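Local coordinates for protein metallophosphoesterase (Clostridium thermocellum, PDB 4J6O) that probably removes 2' and 3' phosphates from RNA ends, as the manganese-binding, calcineurin-like phosphatase component of the bacterial Pnkp-Hen1 RNA repair system, at residues Asp19-Leu31 and Lys72-Val84. Numbering follows the deposited sequence.
Sequences DIHGCYDELKMLL and KITEVLKLVMGMV. With MN (manganese (II) ion), chain J.
V76 presses CG2 against the turn I20-C23, 3.6 Å from G22 C and in touch with the backbone N of Y24. D19, just before this turn, and H21 within it form the D-x-H motif of calcineurin-like phosphoesterases: D19 OD2 and H21 NE2 bind the manganese ion at 2.2 and 2.3 Å, and D65 is a further ligand. Helices 24-31 and 73-84 start beside each other at this metal end and run at 36°. G22, which has no side chain, leaves room for I73 CG1 against its CA, and its carbonyl oxygen accepts K72 N through an in-plane lone pair in a bent bond. Toward strand 59-62 the packing is tight and apolar. L79 turns CG anti to its backbone N (chi1 177°), directing the branch toward helix 24-31, where CD2 meets both L27 CD2, 3.6 Å away, and L31 CD1, tip to tip; M83 SD meets L31 CD1 less closely, at 4.2 Å. The other side is looser and partly open to solvent. There the Y24 ring slants across E75 CB, an off-centre CH-pi contact, while in one of two modelled conformers the E75 carboxylate leads away to Y50 and, weakly, K78. K72 lays its CB on Y24 CB at 3.5 Å, then extends over the helix start to D25. The resulting salt bridge joins K72 NZ to the syn lone pair of D25 OD1 at 2.9 Å.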
loop_
_atom_site.group_PDB
_atom_site.type_symbol
_atom_site.label_atom_id
_atom_site.label_comp_id
_atom_site.label_asym_id
_atom_site.label_seq_id
_atom_site.Cartn_x
_atom_site.Cartn_y
_atom_site.Cartn_z
ATOM N N ASP A 19 4.807 0.888 0.687
ATOM C CA ASP A 19 4.522 0.011 1.824
ATOM C C ASP A 19 5.007 0.588 3.146
ATOM O O ASP A 19 6.197 0.897 3.320
ATOM C CB ASP A 19 5.274 -1.306 1.628
ATOM C CG ASP A 19 4.990 -1.973 0.324
ATOM O OD1 ASP A 19 4.975 -1.366 -0.788
ATOM O OD2 ASP A 19 4.852 -3.246 0.395
ATOM N N ILE A 20 4.083 0.626 4.089
ATOM C CA ILE A 20 4.343 1.173 5.391
ATOM C C ILE A 20 4.758 0.136 6.430
ATOM O O ILE A 20 5.666 0.411 7.216
ATOM C CB ILE A 20 3.121 1.972 5.859
ATOM C CG1 ILE A 20 2.884 3.164 4.880
ATOM C CG2 ILE A 20 3.289 2.445 7.293
ATOM C CD1 ILE A 20 1.433 3.734 4.952
ATOM N N HIS A 21 4.100 -1.064 6.368
ATOM C CA HIS A 21 4.500 -2.176 7.239
ATOM C C HIS A 21 4.773 -1.670 8.679
ATOM O O HIS A 21 5.835 -1.925 9.269
ATOM C CB HIS A 21 5.735 -2.879 6.669
ATOM C CG HIS A 21 5.430 -3.728 5.484
ATOM N ND1 HIS A 21 4.482 -4.731 5.530
ATOM C CD2 HIS A 21 5.954 -3.757 4.239
ATOM C CE1 HIS A 21 4.392 -5.300 4.344
ATOM N NE2 HIS A 21 5.287 -4.743 3.547
ATOM N N GLY A 22 3.802 -0.961 9.231
ATOM C CA GLY A 22 3.829 -0.627 10.649
ATOM C C GLY A 22 4.746 0.518 11.028
ATOM O O GLY A 22 4.935 0.769 12.199
ATOM N N CYS A 23 5.337 1.177 10.033
ATOM C CA CYS A 23 6.294 2.238 10.339
ATOM C C CYS A 23 5.573 3.601 10.553
ATOM O O CYS A 23 5.704 4.506 9.734
ATOM C CB CYS A 23 7.298 2.354 9.240
ATOM S SG CYS A 23 8.408 0.863 9.218
ATOM N N TYR A 24 4.814 3.685 11.616
ATOM C CA TYR A 24 4.082 4.907 11.908
ATOM C C TYR A 24 4.972 6.156 11.998
ATOM O O TYR A 24 4.575 7.222 11.497
ATOM C CB TYR A 24 3.288 4.753 13.210
ATOM C CG TYR A 24 2.576 6.025 13.596
ATOM C CD1 TYR A 24 1.353 6.324 13.038
ATOM C CD2 TYR A 24 3.161 6.923 14.441
ATOM C CE1 TYR A 24 0.698 7.491 13.373
ATOM C CE2 TYR A 24 2.509 8.110 14.774
ATOM C CZ TYR A 24 1.282 8.373 14.216
ATOM O OH TYR A 24 0.613 9.549 14.543
ATOM N N ASP A 25 6.145 6.069 12.651
ATOM C CA ASP A 25 6.917 7.292 12.906
ATOM C C ASP A 25 7.299 7.905 11.565
ATOM O O ASP A 25 7.216 9.156 11.372
ATOM C CB ASP A 25 8.169 6.999 13.739
ATOM C CG ASP A 25 7.855 6.598 15.163
ATOM O OD1 ASP A 25 6.747 6.903 15.644
ATOM O OD2 ASP A 25 8.768 5.981 15.809
ATOM N N GLU A 26 7.678 7.028 10.638
ATOM C CA GLU A 26 8.168 7.479 9.341
ATOM C C GLU A 26 6.992 7.975 8.516
ATOM O O GLU A 26 7.130 8.909 7.755
ATOM C CB GLU A 26 8.847 6.358 8.556
ATOM C CG GLU A 26 10.253 5.960 9.095
ATOM C CD GLU A 26 10.212 5.091 10.321
ATOM O OE1 GLU A 26 9.139 4.649 10.783
ATOM O OE2 GLU A 26 11.311 4.832 10.864
ATOM N N LEU A 27 5.874 7.290 8.638
ATOM C CA LEU A 27 4.630 7.757 7.979
ATOM C C LEU A 27 4.245 9.170 8.438
ATOM O O LEU A 27 3.926 10.015 7.610
ATOM C CB LEU A 27 3.490 6.742 8.214
ATOM C CG LEU A 27 2.153 7.198 7.620
ATOM C CD1 LEU A 27 2.233 7.509 6.116
ATOM C CD2 LEU A 27 1.064 6.134 7.928
ATOM N N LYS A 28 4.290 9.404 9.744
ATOM C CA LYS A 28 3.946 10.715 10.264
ATOM C C LYS A 28 4.926 11.745 9.734
ATOM O O LYS A 28 4.499 12.821 9.282
ATOM C CB LYS A 28 3.941 10.674 11.772
ATOM C CG LYS A 28 3.705 12.033 12.452
ATOM C CD LYS A 28 3.756 11.907 13.952
ATOM C CE LYS A 28 3.248 13.200 14.621
ATOM N NZ LYS A 28 4.290 14.230 14.503
ATOM N N MET A 29 6.233 11.424 9.771
ATOM C CA MET A 29 7.259 12.321 9.227
ATOM C C MET A 29 7.011 12.646 7.752
ATOM O O MET A 29 7.095 13.817 7.344
ATOM C CB MET A 29 8.677 11.726 9.432
ATOM C CG MET A 29 9.151 11.725 10.856
ATOM S SD MET A 29 10.624 10.665 11.027
ATOM C CE MET A 29 11.873 11.800 10.376
ATOM N N LEU A 30 6.660 11.611 6.964
ATOM C CA LEU A 30 6.509 11.805 5.540
ATOM C C LEU A 30 5.276 12.678 5.255
ATOM O O LEU A 30 5.293 13.584 4.416
ATOM C CB LEU A 30 6.405 10.431 4.826
ATOM C CG LEU A 30 6.162 10.516 3.336
ATOM C CD1 LEU A 30 7.267 11.286 2.604
ATOM C CD2 LEU A 30 6.157 9.043 2.856
ATOM N N LEU A 31 4.171 12.372 5.914
ATOM C CA LEU A 31 2.961 13.197 5.729
ATOM C C LEU A 31 3.239 14.653 6.103
ATOM O O LEU A 31 2.837 15.584 5.381
ATOM C CB LEU A 31 1.811 12.614 6.547
ATOM C CG LEU A 31 1.176 11.281 6.052
ATOM C CD1 LEU A 31 0.239 10.659 7.070
ATOM C CD2 LEU A 31 0.481 11.458 4.704
ATOM N N LYS A 72 4.630 -0.285 14.912
ATOM C CA LYS A 72 3.475 0.544 15.257
ATOM C C LYS A 72 2.325 0.285 14.284
ATOM O O LYS A 72 1.702 1.181 13.745
ATOM C CB LYS A 72 3.867 2.036 15.326
ATOM C CG LYS A 72 4.637 2.351 16.587
ATOM C CD LYS A 72 4.899 3.841 16.666
ATOM C CE LYS A 72 5.773 4.194 17.886
ATOM N NZ LYS A 72 5.728 5.704 18.077
ATOM N N ILE A 73 2.080 -0.989 14.015
ATOM C CA ILE A 73 1.035 -1.389 13.089
ATOM C C ILE A 73 -0.395 -0.853 13.440
ATOM O O ILE A 73 -1.125 -0.423 12.552
ATOM C CB ILE A 73 1.033 -2.915 13.004
ATOM C CG1 ILE A 73 2.401 -3.367 12.486
ATOM C CG2 ILE A 73 -0.103 -3.382 12.124
ATOM C CD1 ILE A 73 2.729 -4.903 12.706
ATOM N N THR A 74 -0.824 -0.897 14.709
ATOM C CA THR A 74 -2.185 -0.433 14.987
ATOM C C THR A 74 -2.330 1.091 14.839
ATOM O O THR A 74 -3.359 1.550 14.432
ATOM C CB THR A 74 -2.743 -0.860 16.373
ATOM O OG1 THR A 74 -1.955 -0.272 17.405
ATOM C CG2 THR A 74 -2.712 -2.372 16.519
ATOM N N GLU A 75 -1.250 1.828 15.106
ATOM C CA GLU A 75 -1.275 3.272 14.912
ATOM C C GLU A 75 -1.357 3.587 13.423
ATOM O O GLU A 75 -2.117 4.484 13.036
ATOM C CB GLU A 75 -0.061 3.957 15.535
ATOM C CG GLU A 75 -0.043 3.909 17.067
ATOM C CD GLU A 75 -1.400 4.214 17.703
ATOM O OE1 GLU A 75 -1.945 5.319 17.469
ATOM O OE2 GLU A 75 -1.922 3.333 18.430
ATOM N N VAL A 76 -0.582 2.858 12.601
ATOM C CA VAL A 76 -0.719 3.019 11.160
ATOM C C VAL A 76 -2.174 2.765 10.738
ATOM O O VAL A 76 -2.755 3.499 9.955
ATOM C CB VAL A 76 0.206 2.055 10.369
ATOM C CG1 VAL A 76 -0.100 2.091 8.881
ATOM C CG2 VAL A 76 1.687 2.442 10.599
ATOM N N LEU A 77 -2.756 1.688 11.250
ATOM C CA LEU A 77 -4.117 1.359 10.857
ATOM C C LEU A 77 -5.089 2.455 11.264
ATOM O O LEU A 77 -5.958 2.876 10.473
ATOM C CB LEU A 77 -4.539 0.035 11.501
ATOM C CG LEU A 77 -4.023 -1.175 10.739
ATOM C CD1 LEU A 77 -4.161 -2.395 11.640
ATOM C CD2 LEU A 77 -4.790 -1.365 9.456
ATOM N N LYS A 78 -4.949 2.934 12.486
ATOM C CA LYS A 78 -5.884 3.976 12.942
ATOM C C LYS A 78 -5.765 5.224 12.078
ATOM O O LYS A 78 -6.747 5.868 11.748
ATOM C CB LYS A 78 -5.590 4.328 14.400
ATOM C CG LYS A 78 -5.937 3.210 15.350
ATOM C CD LYS A 78 -5.429 3.470 16.738
ATOM C CE LYS A 78 -5.518 2.212 17.566
ATOM N NZ LYS A 78 -5.223 2.546 18.944
ATOM N N LEU A 79 -4.533 5.596 11.771
ATOM C CA LEU A 79 -4.291 6.795 10.991
ATOM C C LEU A 79 -4.883 6.618 9.598
ATOM O O LEU A 79 -5.620 7.469 9.131
ATOM C CB LEU A 79 -2.793 7.137 10.945
ATOM C CG LEU A 79 -2.456 8.343 10.078
ATOM C CD1 LEU A 79 -2.946 9.581 10.825
ATOM C CD2 LEU A 79 -0.929 8.444 9.824
ATOM N N VAL A 80 -4.538 5.523 8.914
ATOM C CA VAL A 80 -4.999 5.335 7.545
ATOM C C VAL A 80 -6.529 5.179 7.424
ATOM O O VAL A 80 -7.170 5.786 6.545
ATOM C CB VAL A 80 -4.306 4.102 6.901
ATOM C CG1 VAL A 80 -4.871 3.858 5.526
ATOM C CG2 VAL A 80 -2.829 4.379 6.845
ATOM N N MET A 81 -7.103 4.421 8.353
ATOM C CA MET A 81 -8.561 4.282 8.359
ATOM C C MET A 81 -9.318 5.609 8.548
ATOM O O MET A 81 -10.324 5.874 7.874
ATOM C CB MET A 81 -8.963 3.281 9.429
ATOM C CG MET A 81 -8.556 1.911 8.997
ATOM S SD MET A 81 -9.262 0.717 10.086
ATOM C CE MET A 81 -8.064 0.824 11.295
ATOM N N GLY A 82 -8.808 6.451 9.447
ATOM C CA GLY A 82 -9.349 7.789 9.609
ATOM C C GLY A 82 -9.233 8.672 8.368
ATOM O O GLY A 82 -10.079 9.519 8.107
ATOM N N MET A 83 -8.146 8.510 7.620
ATOM C CA MET A 83 -7.922 9.291 6.429
ATOM C C MET A 83 -8.867 8.888 5.345
ATOM O O MET A 83 -9.362 9.731 4.605
ATOM C CB MET A 83 -6.453 9.144 5.981
ATOM C CG MET A 83 -5.520 9.828 6.970
ATOM S SD MET A 83 -3.772 9.677 6.516
ATOM C CE MET A 83 -3.717 10.669 5.120
ATOM N N VAL A 84 -9.099 7.589 5.233
ATOM C CA VAL A 84 -9.997 7.104 4.200
ATOM C C VAL A 84 -11.382 7.597 4.596
ATOM O O VAL A 84 -12.146 8.042 3.759
ATOM C CB VAL A 84 -9.940 5.576 4.088
ATOM C CG1 VAL A 84 -11.032 5.048 3.180
ATOM C CG2 VAL A 84 -8.562 5.146 3.521
HETATM MN MN MN J . 5.252 -5.170 1.296
HETATM O O HOH W 1 7.476 -4.570 1.144
#